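Local coordinates for protein pectate lyase (Bacillus subtilis, PDB 5AMV) that cleaves polygalacturonate by calcium-dependent elimination, releasing oligosaccharides with unsaturated galacturonosyl groups at their non-reducing ends, at residues 146-151 and 187-192; 46-51 and 122-127; 80-85 and 110-115; 87-92 and 213-218. All blocks are in the same frame, centred on the assembly; numbering follows the deposited sequence.

Interaction 1 (146-151 and 187-192); sequences QIKSDN and TINGGT
Two parallel strands from successive turns of the chain lie side by side, pairing Gln146 with Thr187 and Ile147 with Ile188. Ile147 N donates to Thr187 O at 2.8 Å, and Ile147 O in turn accepts from Asn189 N at 2.9 Å. The side chain of Gln146 starts with CG anti to its own N (chi1 179°) and runs on extended, which carries OE1 across to Asn189 ND2 at 2.9 Å. Gln146 OE1 lies nearly in the amide plane of Asn189, whereas ND2 stands above the carbonyl plane of Gln146, 50° out of it. Both amides are also held at their other ends, Gln146 NE2 by Asp124 and Asn189 OD1 by Asn230, so a row of polar side chains runs across neighbouring coils. Repetition of this kind is a hallmark of the right-handed parallel beta-helix, the fold of polysaccharide lyase family 1. Ile147 and Ile188 point to the other face, where both pack on Ile194. Thr187 is on the Gln146 side; its OG1 is bonded to the calcium ligand Asp184, and its side chain is about 5 Å from the calcium ion. The two segments then loop through Lys148–Ser149 and Gly190–Gly191, and the register shifts by one residue. Pairing resumes where Thr192 N meets Ser149 O at 3.0 Å and Asn151 N meets Thr192 O at 2.9 Å. Beside it, Thr192 OG1 donates to the anti lone pair of Asp150 OD1 over 2.7 Å, the two side chains crossing at roughly a right angle; Asp150 OD1 is also hydrogen-bonded to His193 ND1.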
loop_
_atom_site.group_PDB
_atom_site.type_symbol
_atom_site.label_atom_id
_atom_site.label_comp_id
_atom_site.label_asym_id
_atom_site.label_seq_id
_atom_site.Cartn_x
_atom_site.Cartn_y
_atom_site.Cartn_z
ATOM N N GLN A 146 1.845 -10.572 1.565
ATOM C CA GLN A 146 1.854 -10.602 0.089
ATOM C C GLN A 146 0.669 -11.430 -0.392
ATOM O O GLN A 146 0.418 -12.505 0.143
ATOM C CB GLN A 146 3.185 -11.197 -0.445
ATOM C CG GLN A 146 3.144 -11.233 -1.959
ATOM C CD GLN A 146 4.461 -11.566 -2.646
ATOM O OE1 GLN A 146 4.918 -10.795 -3.514
ATOM N NE2 GLN A 146 5.055 -12.724 -2.309
ATOM N N ILE A 147 -0.080 -10.907 -1.358
ATOM C CA ILE A 147 -1.223 -11.635 -1.885
ATOM C C ILE A 147 -0.986 -11.898 -3.367
ATOM O O ILE A 147 -1.039 -10.965 -4.178
ATOM C CB ILE A 147 -2.608 -10.910 -1.635
ATOM C CG1 ILE A 147 -2.762 -10.513 -0.168
ATOM C CG2 ILE A 147 -3.740 -11.825 -2.112
ATOM C CD1 ILE A 147 -3.856 -9.396 0.071
ATOM N N LYS A 148 -0.709 -13.158 -3.717
ATOM C CA LYS A 148 -0.554 -13.569 -5.123
ATOM C C LYS A 148 -1.755 -14.380 -5.569
ATOM O O LYS A 148 -1.885 -14.712 -6.748
ATOM C CB LYS A 148 0.710 -14.456 -5.298
ATOM C CG LYS A 148 1.958 -13.833 -4.705
ATOM C CD LYS A 148 3.266 -14.632 -5.032
ATOM C CE LYS A 148 3.288 -15.985 -4.332
ATOM N NZ LYS A 148 4.487 -16.815 -4.748
ATOM N N SER A 149 -2.634 -14.665 -4.623
ATOM C CA SER A 149 -3.730 -15.603 -4.803
ATOM C C SER A 149 -5.051 -14.879 -5.096
ATOM O O SER A 149 -5.120 -13.634 -5.163
ATOM C CB SER A 149 -3.860 -16.390 -3.503
ATOM O OG SER A 149 -4.119 -15.483 -2.432
ATOM N N ASP A 150 -6.113 -15.665 -5.254
ATOM C CA ASP A 150 -7.454 -15.135 -5.460
ATOM C C ASP A 150 -8.302 -15.224 -4.215
ATOM O O ASP A 150 -8.247 -16.211 -3.482
ATOM C CB ASP A 150 -8.156 -15.910 -6.592
ATOM C CG ASP A 150 -9.525 -15.312 -6.985
ATOM O OD1 ASP A 150 -9.516 -14.350 -7.786
ATOM O OD2 ASP A 150 -10.605 -15.798 -6.557
ATOM N N ASN A 151 -9.123 -14.199 -4.011
ATOM C CA ASN A 151 -10.260 -14.250 -3.092
ATOM C C ASN A 151 -9.816 -14.095 -1.640
ATOM O O ASN A 151 -9.808 -15.038 -0.841
ATOM C CB ASN A 151 -11.096 -15.529 -3.279
ATOM C CG ASN A 151 -12.425 -15.448 -2.563
ATOM O OD1 ASN A 151 -12.993 -14.359 -2.422
ATOM N ND2 ASN A 151 -12.945 -16.595 -2.128
ATOM N N THR A 187 1.290 -6.186 -0.168
ATOM C CA THR A 187 1.739 -6.185 -1.533
ATOM C C THR A 187 0.818 -7.130 -2.318
ATOM O O THR A 187 0.827 -8.330 -2.075
ATOM C CB THR A 187 3.211 -6.721 -1.630
ATOM O OG1 THR A 187 4.098 -5.984 -0.766
ATOM C CG2 THR A 187 3.678 -6.639 -3.070
ATOM N N ILE A 188 0.042 -6.603 -3.272
ATOM C CA ILE A 188 -0.782 -7.459 -4.140
ATOM C C ILE A 188 0.000 -7.741 -5.383
ATOM O O ILE A 188 0.210 -6.840 -6.195
ATOM C CB ILE A 188 -2.148 -6.813 -4.459
ATOM C CG1 ILE A 188 -2.815 -6.376 -3.148
ATOM C CG2 ILE A 188 -3.024 -7.798 -5.254
ATOM C CD1 ILE A 188 -4.178 -5.599 -3.347
ATOM N N ASN A 189 0.530 -8.962 -5.493
ATOM C CA ASN A 189 1.442 -9.287 -6.568
ATOM C C ASN A 189 0.768 -10.370 -7.420
ATOM O O ASN A 189 0.908 -11.536 -7.135
ATOM C CB ASN A 189 2.777 -9.757 -5.949
ATOM C CG ASN A 189 3.724 -10.339 -6.948
ATOM O OD1 ASN A 189 3.564 -10.164 -8.158
ATOM N ND2 ASN A 189 4.762 -11.030 -6.443
ATOM N N GLY A 190 -0.009 -9.959 -8.423
ATOM C CA GLY A 190 -0.805 -10.880 -9.217
ATOM C C GLY A 190 -2.117 -11.263 -8.549
ATOM O O GLY A 190 -2.929 -11.967 -9.130
ATOM N N GLY A 191 -2.334 -10.804 -7.307
ATOM C CA GLY A 191 -3.530 -11.181 -6.563
ATOM C C GLY A 191 -4.808 -10.622 -7.190
ATOM O O GLY A 191 -4.823 -9.546 -7.826
ATOM N N THR A 192 -5.891 -11.364 -7.016
ATOM C CA THR A 192 -7.155 -11.026 -7.661
ATOM C C THR A 192 -8.306 -11.245 -6.681
ATOM O O THR A 192 -8.240 -12.114 -5.815
ATOM C CB THR A 192 -7.417 -11.894 -8.962
ATOM O OG1 THR A 192 -7.203 -13.290 -8.676
ATOM C CG2 THR A 192 -6.509 -11.498 -10.121
HETATM O O HOH W 1 -0.032 -14.305 -8.675
#

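Interaction 2 (46-51 and 122-127); sequences GKETNT and MVDIPA
A type I beta turn, Lys47 to Asn50, rests on Pro126 just beyond strand 122-124, an outer strand of one parallel sheet of the beta-helix. The turn is closed by Asn50 N donating to Lys47 O at 2.9 Å. Three of its carbonyl oxygens converge on Pro126 CB: Asn50 O lies 3.2 Å from it, Glu48 O and Lys47 O slightly farther. Leu45, at the end of helix 38-45, also packs on this proline. Polar groups of the two backbones are joined through water instead of directly. One water donates both to Gly46 O at 2.9 Å and to Asp124 O at 2.7 Å, while another donates to Glu48 O and accepts from Ala127 N at 2.8 Å. On the solvent side Glu48 and Asp124 run alongside each other, their carboxylate planes nearly perpendicular, and in the conformer described, one of two for Glu48, OE1 comes to 3.6 Å from Asp124 OD2. Asp124 OD1 is hydrogen-bonded to Gln146 NE2. Lys148 probably offsets the proximity of like charges, with a salt bridge to Glu48 OE2 and a long, weak ion pair to Asp124 OD2. Past the turn, the methyl Thr51 CG2 touches Ala127 CB at 4.0 Å.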
loop_
_atom_site.group_PDB
_atom_site.type_symbol
_atom_site.label_atom_id
_atom_site.label_comp_id
_atom_site.label_asym_id
_atom_site.label_seq_id
_atom_site.Cartn_x
_atom_site.Cartn_y
_atom_site.Cartn_z
ATOM N N GLY A 46 -0.596 -21.538 6.610
ATOM C CA GLY A 46 -0.063 -22.699 5.896
ATOM C C GLY A 46 0.618 -22.313 4.586
ATOM O O GLY A 46 1.108 -21.184 4.413
ATOM N N LYS A 47 0.647 -23.259 3.646
ATOM C CA LYS A 47 1.388 -23.078 2.394
ATOM C C LYS A 47 0.705 -22.044 1.508
ATOM O O LYS A 47 -0.508 -21.854 1.627
ATOM C CB LYS A 47 1.484 -24.402 1.633
ATOM C CG LYS A 47 2.379 -25.458 2.277
ATOM C CD LYS A 47 2.210 -26.772 1.540
ATOM C CE LYS A 47 3.147 -27.828 2.094
ATOM N NZ LYS A 47 2.484 -29.164 2.016
ATOM N N GLU A 48 1.482 -21.379 0.639
ATOM C CA GLU A 48 0.953 -20.347 -0.238
ATOM C C GLU A 48 -0.166 -20.907 -1.129
ATOM O O GLU A 48 -0.982 -20.153 -1.657
ATOM C CB GLU A 48 2.072 -19.671 -1.058
ATOM C CG GLU A 48 2.716 -20.517 -2.166
ATOM C CD GLU A 48 3.778 -19.737 -2.950
ATOM O OE1 GLU A 48 4.931 -19.652 -2.493
ATOM O OE2 GLU A 48 3.461 -19.220 -4.041
ATOM N N THR A 49 -0.186 -22.239 -1.271
ATOM C CA THR A 49 -1.178 -22.959 -2.091
ATOM C C THR A 49 -2.330 -23.564 -1.292
ATOM O O THR A 49 -3.128 -24.334 -1.843
ATOM C CB THR A 49 -0.484 -24.131 -2.851
ATOM O OG1 THR A 49 0.343 -24.845 -1.925
ATOM C CG2 THR A 49 0.388 -23.612 -4.004
ATOM N N ASN A 50 -2.404 -23.259 0.002
ATOM C CA ASN A 50 -3.484 -23.707 0.894
ATOM C C ASN A 50 -4.814 -22.982 0.613
ATOM O O ASN A 50 -5.149 -21.954 1.260
ATOM C CB ASN A 50 -3.045 -23.511 2.356
ATOM C CG ASN A 50 -4.117 -23.876 3.356
ATOM O OD1 ASN A 50 -5.085 -24.585 3.039
ATOM N ND2 ASN A 50 -3.962 -23.388 4.578
ATOM N N THR A 51 -5.574 -23.517 -0.351
ATOM C CA THR A 51 -6.838 -22.898 -0.803
ATOM C C THR A 51 -8.078 -23.240 0.053
ATOM O O THR A 51 -9.192 -22.778 -0.217
ATOM C CB THR A 51 -7.126 -23.301 -2.242
ATOM O OG1 THR A 51 -7.284 -24.728 -2.263
ATOM C CG2 THR A 51 -5.983 -22.927 -3.149
ATOM N N MET A 122 7.877 -11.218 5.689
ATOM C CA MET A 122 6.961 -11.368 4.575
ATOM C C MET A 122 6.243 -12.717 4.665
ATOM O O MET A 122 6.881 -13.730 4.819
ATOM C CB MET A 122 7.698 -11.221 3.246
ATOM C CG MET A 122 6.754 -10.824 2.110
ATOM S SD MET A 122 7.664 -10.482 0.603
ATOM C CE MET A 122 8.720 -9.149 1.066
ATOM N N VAL A 123 4.909 -12.697 4.575
ATOM C CA VAL A 123 4.134 -13.958 4.510
ATOM C C VAL A 123 3.144 -13.882 3.362
ATOM O O VAL A 123 2.555 -12.791 3.116
ATOM C CB VAL A 123 3.386 -14.298 5.833
ATOM C CG1 VAL A 123 4.406 -14.716 6.884
ATOM C CG2 VAL A 123 2.473 -13.081 6.297
ATOM N N ASP A 124 2.938 -15.012 2.686
ATOM C CA ASP A 124 1.954 -15.098 1.601
ATOM C C ASP A 124 0.602 -15.481 2.132
ATOM O O ASP A 124 0.458 -16.398 2.964
ATOM C CB ASP A 124 2.370 -16.086 0.513
ATOM C CG ASP A 124 3.659 -15.659 -0.234
ATOM O OD1 ASP A 124 4.088 -14.471 -0.234
ATOM O OD2 ASP A 124 4.285 -16.545 -0.841
ATOM N N ILE A 125 -0.406 -14.762 1.643
ATOM C CA ILE A 125 -1.788 -15.042 2.017
ATOM C C ILE A 125 -2.407 -15.943 0.932
ATOM O O ILE A 125 -2.535 -15.515 -0.236
ATOM C CB ILE A 125 -2.631 -13.753 2.166
ATOM C CG1 ILE A 125 -1.835 -12.660 2.943
ATOM C CG2 ILE A 125 -4.003 -14.109 2.793
ATOM C CD1 ILE A 125 -1.313 -13.063 4.386
ATOM N N PRO A 126 -2.745 -17.189 1.292
ATOM C CA PRO A 126 -3.277 -18.094 0.268
ATOM C C PRO A 126 -4.722 -17.780 -0.059
ATOM O O PRO A 126 -5.378 -16.944 0.590
ATOM C CB PRO A 126 -3.182 -19.474 0.949
ATOM C CG PRO A 126 -3.420 -19.184 2.410
ATOM C CD PRO A 126 -2.806 -17.789 2.651
ATOM N N ALA A 127 -5.221 -18.435 -1.111
ATOM C CA ALA A 127 -6.568 -18.186 -1.607
ATOM C C ALA A 127 -7.662 -18.494 -0.582
ATOM O O ALA A 127 -7.503 -19.395 0.276
ATOM C CB ALA A 127 -6.802 -19.050 -2.862
HETATM O O HOH W 2 1.494 -18.892 2.747
HETATM O O HOH W 3 -3.405 -20.209 -2.389
#

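Interaction 3 (80-85 and 110-115); sequences DPEYDL and RARSQK
Asp80 is pinned to helix 105-121 at both its backbone and its carboxylate. Its N donates to Ser113 OG at 2.8 Å, and that hydroxyl is also bonded to Ala109 O within the helix. With CG anti to the backbone N (chi1 -175°), the carboxylate swings to Arg112, which grips it side-on: NE reaches OD1 at 2.8 Å and NH2 reaches OD2 at 3.0 Å. Both oxygens lie close to the guanidinium plane, yet the nitrogens approach from above the carboxylate, the two planes standing 63° apart. From the opposite face of the carboxylate, Glu82 N donates to Asp80 OD2 at 2.9 Å. The buried flank is close-packed too, with Tyr83 CE1 against Arg110 CB at 3.6 Å and the ring meeting Phe166 at a steep angle. Toward solvent the fit relaxes. Glu82 OE2 stands 3.5 Å from Arg112 NH2, a long salt bridge, and a water links Glu82 OE1 to the same nitrogen; both residues touch a crystal neighbour, so their placement may partly reflect the lattice. The Asp80 carboxylate thus forms an Asx turn within a type I beta turn, Asp80 to Tyr83, which docks the loop between helices 75-78 and 85-92 on helix 105-121.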
loop_
_atom_site.group_PDB
_atom_site.type_symbol
_atom_site.label_atom_id
_atom_site.label_comp_id
_atom_site.label_asym_id
_atom_site.label_seq_id
_atom_site.Cartn_x
_atom_site.Cartn_y
_atom_site.Cartn_z
ATOM N N ASP A 80 24.241 -9.892 7.552
ATOM C CA ASP A 80 25.222 -10.902 7.086
ATOM C C ASP A 80 26.545 -10.579 7.752
ATOM O O ASP A 80 26.933 -9.433 7.824
ATOM C CB ASP A 80 25.372 -10.819 5.561
ATOM C CG ASP A 80 26.275 -11.904 5.007
ATOM O OD1 ASP A 80 25.747 -13.015 4.789
ATOM O OD2 ASP A 80 27.471 -11.610 4.804
ATOM N N PRO A 81 27.322 -11.620 8.128
ATOM C CA PRO A 81 28.629 -11.335 8.749
ATOM C C PRO A 81 29.553 -10.413 7.952
ATOM O O PRO A 81 30.415 -9.716 8.544
ATOM C CB PRO A 81 29.274 -12.736 8.858
ATOM C CG PRO A 81 28.095 -13.626 9.035
ATOM C CD PRO A 81 26.963 -13.052 8.192
ATOM N N GLU A 82 29.430 -10.445 6.618
ATOM C CA GLU A 82 30.312 -9.640 5.780
ATOM C C GLU A 82 29.785 -8.243 5.451
ATOM O O GLU A 82 30.499 -7.436 4.883
ATOM C CB GLU A 82 30.590 -10.356 4.472
ATOM C CG GLU A 82 31.491 -11.605 4.636
ATOM C CD GLU A 82 31.570 -12.395 3.340
ATOM O OE1 GLU A 82 32.129 -11.897 2.310
ATOM O OE2 GLU A 82 31.029 -13.507 3.329
ATOM N N TYR A 83 28.531 -7.975 5.772
ATOM C CA TYR A 83 27.974 -6.672 5.411
ATOM C C TYR A 83 28.331 -5.609 6.440
ATOM O O TYR A 83 28.292 -5.871 7.645
ATOM C CB TYR A 83 26.464 -6.784 5.310
ATOM C CG TYR A 83 25.770 -5.441 5.120
ATOM C CD1 TYR A 83 25.735 -4.813 3.862
ATOM C CD2 TYR A 83 25.138 -4.837 6.190
ATOM C CE1 TYR A 83 25.067 -3.585 3.711
ATOM C CE2 TYR A 83 24.449 -3.642 6.057
ATOM C CZ TYR A 83 24.419 -3.024 4.819
ATOM O OH TYR A 83 23.724 -1.829 4.688
ATOM N N ASP A 84 28.709 -4.421 5.943
ATOM C CA ASP A 84 28.947 -3.271 6.796
ATOM C C ASP A 84 28.558 -2.041 6.009
ATOM O O ASP A 84 29.015 -1.826 4.866
ATOM C CB ASP A 84 30.409 -3.195 7.196
ATOM C CG ASP A 84 30.716 -1.986 8.069
ATOM O OD1 ASP A 84 30.426 -2.056 9.281
ATOM O OD2 ASP A 84 31.265 -0.996 7.531
ATOM N N LEU A 85 27.641 -1.267 6.589
ATOM C CA LEU A 85 27.102 -0.081 5.881
ATOM C C LEU A 85 28.233 0.860 5.424
ATOM O O LEU A 85 28.234 1.319 4.285
ATOM C CB LEU A 85 26.051 0.666 6.712
ATOM C CG LEU A 85 25.452 1.932 6.093
ATOM C CD1 LEU A 85 24.802 1.672 4.686
ATOM C CD2 LEU A 85 24.469 2.637 7.065
ATOM N N ARG A 110 24.717 -7.406 1.476
ATOM C CA ARG A 110 23.462 -6.665 1.753
ATOM C C ARG A 110 22.249 -7.501 1.326
ATOM O O ARG A 110 21.214 -7.573 2.044
ATOM C CB ARG A 110 23.462 -5.296 1.010
ATOM C CG ARG A 110 22.252 -4.370 1.473
ATOM C CD ARG A 110 21.821 -3.402 0.347
ATOM N NE ARG A 110 21.421 -4.174 -0.844
ATOM C CZ ARG A 110 20.280 -4.859 -0.988
ATOM N NH1 ARG A 110 19.326 -4.853 -0.054
ATOM N NH2 ARG A 110 20.095 -5.563 -2.113
ATOM N N ALA A 111 22.318 -8.091 0.140
ATOM C CA ALA A 111 21.189 -8.882 -0.348
ATOM C C ALA A 111 20.906 -10.065 0.592
ATOM O O ALA A 111 19.751 -10.354 0.890
ATOM C CB ALA A 111 21.446 -9.373 -1.794
ATOM N N ARG A 112 21.966 -10.736 1.046
ATOM C CA ARG A 112 21.786 -11.839 2.019
ATOM C C ARG A 112 21.127 -11.348 3.298
ATOM O O ARG A 112 20.222 -12.031 3.862
ATOM C CB ARG A 112 23.120 -12.566 2.309
ATOM C CG ARG A 112 23.592 -13.369 1.088
ATOM C CD ARG A 112 24.820 -14.261 1.430
ATOM N NE ARG A 112 25.968 -13.548 2.006
ATOM C CZ ARG A 112 27.002 -13.063 1.315
ATOM N NH1 ARG A 112 27.047 -13.188 -0.011
ATOM N NH2 ARG A 112 27.973 -12.415 1.970
ATOM N N SER A 113 21.580 -10.182 3.772
ATOM C CA SER A 113 21.009 -9.587 4.964
ATOM C C SER A 113 19.501 -9.331 4.784
ATOM O O SER A 113 18.682 -9.685 5.651
ATOM C CB SER A 113 21.712 -8.251 5.259
ATOM O OG SER A 113 23.121 -8.501 5.372
ATOM N N GLN A 114 19.165 -8.712 3.659
ATOM C CA GLN A 114 17.777 -8.433 3.312
ATOM C C GLN A 114 16.947 -9.723 3.260
ATOM O O GLN A 114 15.809 -9.777 3.747
ATOM C CB GLN A 114 17.755 -7.688 1.972
ATOM C CG GLN A 114 16.436 -7.043 1.714
ATOM C CD GLN A 114 16.452 -6.203 0.495
ATOM O OE1 GLN A 114 16.979 -6.602 -0.565
ATOM N NE2 GLN A 114 15.884 -4.997 0.625
ATOM N N LYS A 115 17.525 -10.780 2.683
ATOM C CA LYS A 115 16.765 -12.017 2.573
ATOM C C LYS A 115 16.529 -12.648 3.951
ATOM O O LYS A 115 15.490 -13.227 4.198
ATOM C CB LYS A 115 17.444 -12.966 1.583
ATOM C CG LYS A 115 17.251 -12.502 0.117
ATOM C CD LYS A 115 18.198 -13.246 -0.819
ATOM C CE LYS A 115 17.961 -12.898 -2.285
ATOM N NZ LYS A 115 18.964 -11.941 -2.839
HETATM O O HOH W 4 30.128 -10.677 0.808
#

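Interaction 4 (87-92 and 213-218); sequences KYLKAY and KYYGRK
Leu89 O, a main-chain carbonyl of helix 85-92, accepts the hydroxyl proton of Tyr215 at an OH-to-O distance of 2.7 Å. The donor lies in the carbonyl plane on a lone pair, with a C=O...O angle of 110°, and Leu89 O sits at the edge of the tyrosine ring, near its plane. With CG turned away from the carbonyl carbon (chi1 -73°), the forked end of Leu89 reaches the hairpin and splits its methyls between the two tyrosines. One methyl, CD1, stands over the face of Tyr214, 3.9 Å from the ring centroid and only 12° off the normal, a CH-pi contact. The other, CD2, touches Tyr214 CB at 3.8 Å and Tyr215 CZ at 3.9 Å. Tyr92 adds the flank of its CB, 3.9 Å from Tyr215 OH. The aromatic cluster extends further: Tyr215 meets Trp169 and Tyr214 meets Tyr219, each edge-to-face, and Leu89 also packs on Trp179. Tyr214 and Arg217 exchange two backbone bonds, Tyr214 N to Arg217 O at 2.9 Å and Arg217 N to Tyr214 O at 3.0 Å. Between them Tyr215 and Gly216 take positive phi, and the Tyr215 side chain leaves the turn toward the helix. These are the features of a beta hairpin with a two-residue loop, Tyr215-Gly216, in a type I' turn, whose far strand carries Arg217 of the glycan pocket.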
loop_
_atom_site.group_PDB
_atom_site.type_symbol
_atom_site.label_atom_id
_atom_site.label_comp_id
_atom_site.label_asym_id
_atom_site.label_seq_id
_atom_site.Cartn_x
_atom_site.Cartn_y
_atom_site.Cartn_z
ATOM N N LYS A 87 31.342 0.140 4.687
ATOM C CA LYS A 87 32.016 -0.471 3.528
ATOM C C LYS A 87 31.127 -0.424 2.275
ATOM O O LYS A 87 31.618 -0.192 1.162
ATOM C CB LYS A 87 32.466 -1.904 3.821
ATOM C CG LYS A 87 33.608 -1.969 4.844
ATOM C CD LYS A 87 33.978 -3.421 5.112
ATOM C CE LYS A 87 34.976 -3.513 6.290
ATOM N NZ LYS A 87 35.343 -4.931 6.548
ATOM N N TYR A 88 29.814 -0.591 2.474
ATOM C CA TYR A 88 28.886 -0.576 1.344
ATOM C C TYR A 88 28.890 0.828 0.741
ATOM O O TYR A 88 28.978 0.999 -0.486
ATOM C CB TYR A 88 27.501 -0.937 1.862
ATOM C CG TYR A 88 26.452 -1.019 0.780
ATOM C CD1 TYR A 88 25.758 0.131 0.335
ATOM C CD2 TYR A 88 26.153 -2.250 0.200
ATOM C CE1 TYR A 88 24.759 0.012 -0.661
ATOM C CE2 TYR A 88 25.166 -2.364 -0.775
ATOM C CZ TYR A 88 24.485 -1.224 -1.204
ATOM O OH TYR A 88 23.522 -1.352 -2.187
ATOM N N LEU A 89 28.835 1.844 1.602
ATOM C CA LEU A 89 28.826 3.241 1.139
ATOM C C LEU A 89 30.105 3.572 0.361
ATOM O O LEU A 89 30.044 4.221 -0.708
ATOM C CB LEU A 89 28.670 4.174 2.335
ATOM C CG LEU A 89 27.253 4.164 2.942
ATOM C CD1 LEU A 89 27.202 5.004 4.239
ATOM C CD2 LEU A 89 26.214 4.694 1.957
ATOM N N LYS A 90 31.249 3.155 0.884
ATOM C CA LYS A 90 32.490 3.333 0.143
ATOM C C LYS A 90 32.497 2.558 -1.185
ATOM O O LYS A 90 32.920 3.081 -2.235
ATOM C CB LYS A 90 33.700 2.908 0.982
ATOM C CG LYS A 90 35.020 3.403 0.392
ATOM C CD LYS A 90 36.141 3.064 1.381
ATOM C CE LYS A 90 37.455 3.738 0.990
ATOM N NZ LYS A 90 38.257 2.814 0.172
ATOM N N ALA A 91 32.025 1.322 -1.166
ATOM C CA ALA A 91 32.037 0.501 -2.392
ATOM C C ALA A 91 31.267 1.106 -3.544
ATOM O O ALA A 91 31.664 0.961 -4.714
ATOM C CB ALA A 91 31.512 -0.951 -2.106
ATOM N N TYR A 92 30.128 1.740 -3.240
ATOM C CA TYR A 92 29.223 2.128 -4.304
ATOM C C TYR A 92 29.035 3.652 -4.450
ATOM O O TYR A 92 28.106 4.108 -5.144
ATOM C CB TYR A 92 27.867 1.382 -4.129
ATOM C CG TYR A 92 28.134 -0.101 -4.058
ATOM C CD1 TYR A 92 28.792 -0.760 -5.117
ATOM C CD2 TYR A 92 27.794 -0.841 -2.917
ATOM C CE1 TYR A 92 29.086 -2.130 -5.058
ATOM C CE2 TYR A 92 28.083 -2.197 -2.826
ATOM C CZ TYR A 92 28.736 -2.842 -3.897
ATOM O OH TYR A 92 29.021 -4.168 -3.790
ATOM N N LYS A 213 20.772 11.013 5.146
ATOM C CA LYS A 213 20.911 10.999 3.698
ATOM C C LYS A 213 22.296 10.484 3.352
ATOM O O LYS A 213 23.281 10.876 3.977
ATOM C CB LYS A 213 20.790 12.406 3.104
ATOM C CG LYS A 213 19.393 12.980 3.086
ATOM C CD LYS A 213 19.407 14.417 2.572
ATOM C CE LYS A 213 18.121 14.647 1.795
ATOM N NZ LYS A 213 17.878 16.081 1.475
ATOM N N TYR A 214 22.364 9.629 2.341
ATOM C CA TYR A 214 23.645 9.125 1.861
ATOM C C TYR A 214 23.670 9.382 0.374
ATOM O O TYR A 214 22.686 9.095 -0.312
ATOM C CB TYR A 214 23.822 7.610 2.138
ATOM C CG TYR A 214 23.795 7.206 3.594
ATOM C CD1 TYR A 214 24.580 7.874 4.543
ATOM C CD2 TYR A 214 23.004 6.132 4.018
ATOM C CE1 TYR A 214 24.569 7.484 5.884
ATOM C CE2 TYR A 214 22.969 5.744 5.345
ATOM C CZ TYR A 214 23.750 6.417 6.274
ATOM O OH TYR A 214 23.702 6.017 7.582
ATOM N N TYR A 215 24.786 9.943 -0.118
ATOM C CA TYR A 215 24.873 10.386 -1.510
ATOM C C TYR A 215 23.796 11.447 -1.779
ATOM O O TYR A 215 23.251 11.545 -2.885
ATOM C CB TYR A 215 24.698 9.217 -2.486
ATOM C CG TYR A 215 25.475 7.926 -2.206
ATOM C CD1 TYR A 215 26.800 7.934 -1.713
ATOM C CD2 TYR A 215 24.892 6.687 -2.491
ATOM C CE1 TYR A 215 27.486 6.724 -1.474
ATOM C CE2 TYR A 215 25.570 5.490 -2.271
ATOM C CZ TYR A 215 26.859 5.522 -1.771
ATOM O OH TYR A 215 27.498 4.318 -1.585
ATOM N N GLY A 216 23.488 12.205 -0.732
ATOM C CA GLY A 216 22.447 13.215 -0.772
ATOM C C GLY A 216 21.003 12.734 -0.839
ATOM O O GLY A 216 20.103 13.565 -1.020
ATOM N N ARG A 217 20.787 11.416 -0.670
ATOM C CA ARG A 217 19.456 10.826 -0.836
ATOM C C ARG A 217 18.993 10.168 0.470
ATOM O O ARG A 217 19.767 9.483 1.143
ATOM C CB ARG A 217 19.418 9.800 -1.993
ATOM C CG ARG A 217 19.822 10.300 -3.417
ATOM C CD ARG A 217 18.849 11.360 -4.024
ATOM N NE ARG A 217 17.504 10.860 -4.345
ATOM C CZ ARG A 217 16.464 11.653 -4.617
ATOM N NH1 ARG A 217 16.606 12.973 -4.597
ATOM N NH2 ARG A 217 15.272 11.144 -4.902
ATOM N N LYS A 218 17.716 10.393 0.816
ATOM C CA LYS A 218 17.071 9.811 2.011
ATOM C C LYS A 218 17.386 8.331 2.074
ATOM O O LYS A 218 17.129 7.636 1.099
ATOM C CB LYS A 218 15.534 9.968 1.923
ATOM C CG LYS A 218 14.766 9.586 3.215
ATOM C CD LYS A 218 13.275 9.219 2.953
ATOM C CE LYS A 218 12.249 10.347 3.219
ATOM N NZ LYS A 218 10.751 9.900 3.185
#

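From the N terminus, residues 46-51 open interaction 2, which closes at 122-127 around a helix-rich excursion. Interaction 3 lies wholly within that excursion, joining 80-85 to helix 105-121. Interaction 4 starts there as well, at 87-92, but closes only at 213-218, so it crosses both interactions 2 and 3. Interaction 1 follows interaction 2 in series and lies entirely inside the long span of interaction 4. Interactions 1 and 2 touch, through Ser149 with Ile125 and Lys148 with Glu48, tying an outer loop to coils of the beta-helix. Interactions 3 and 4 meet around Tyr88 and Tyr214, joining this excursion to the hairpin near the glycan pocket.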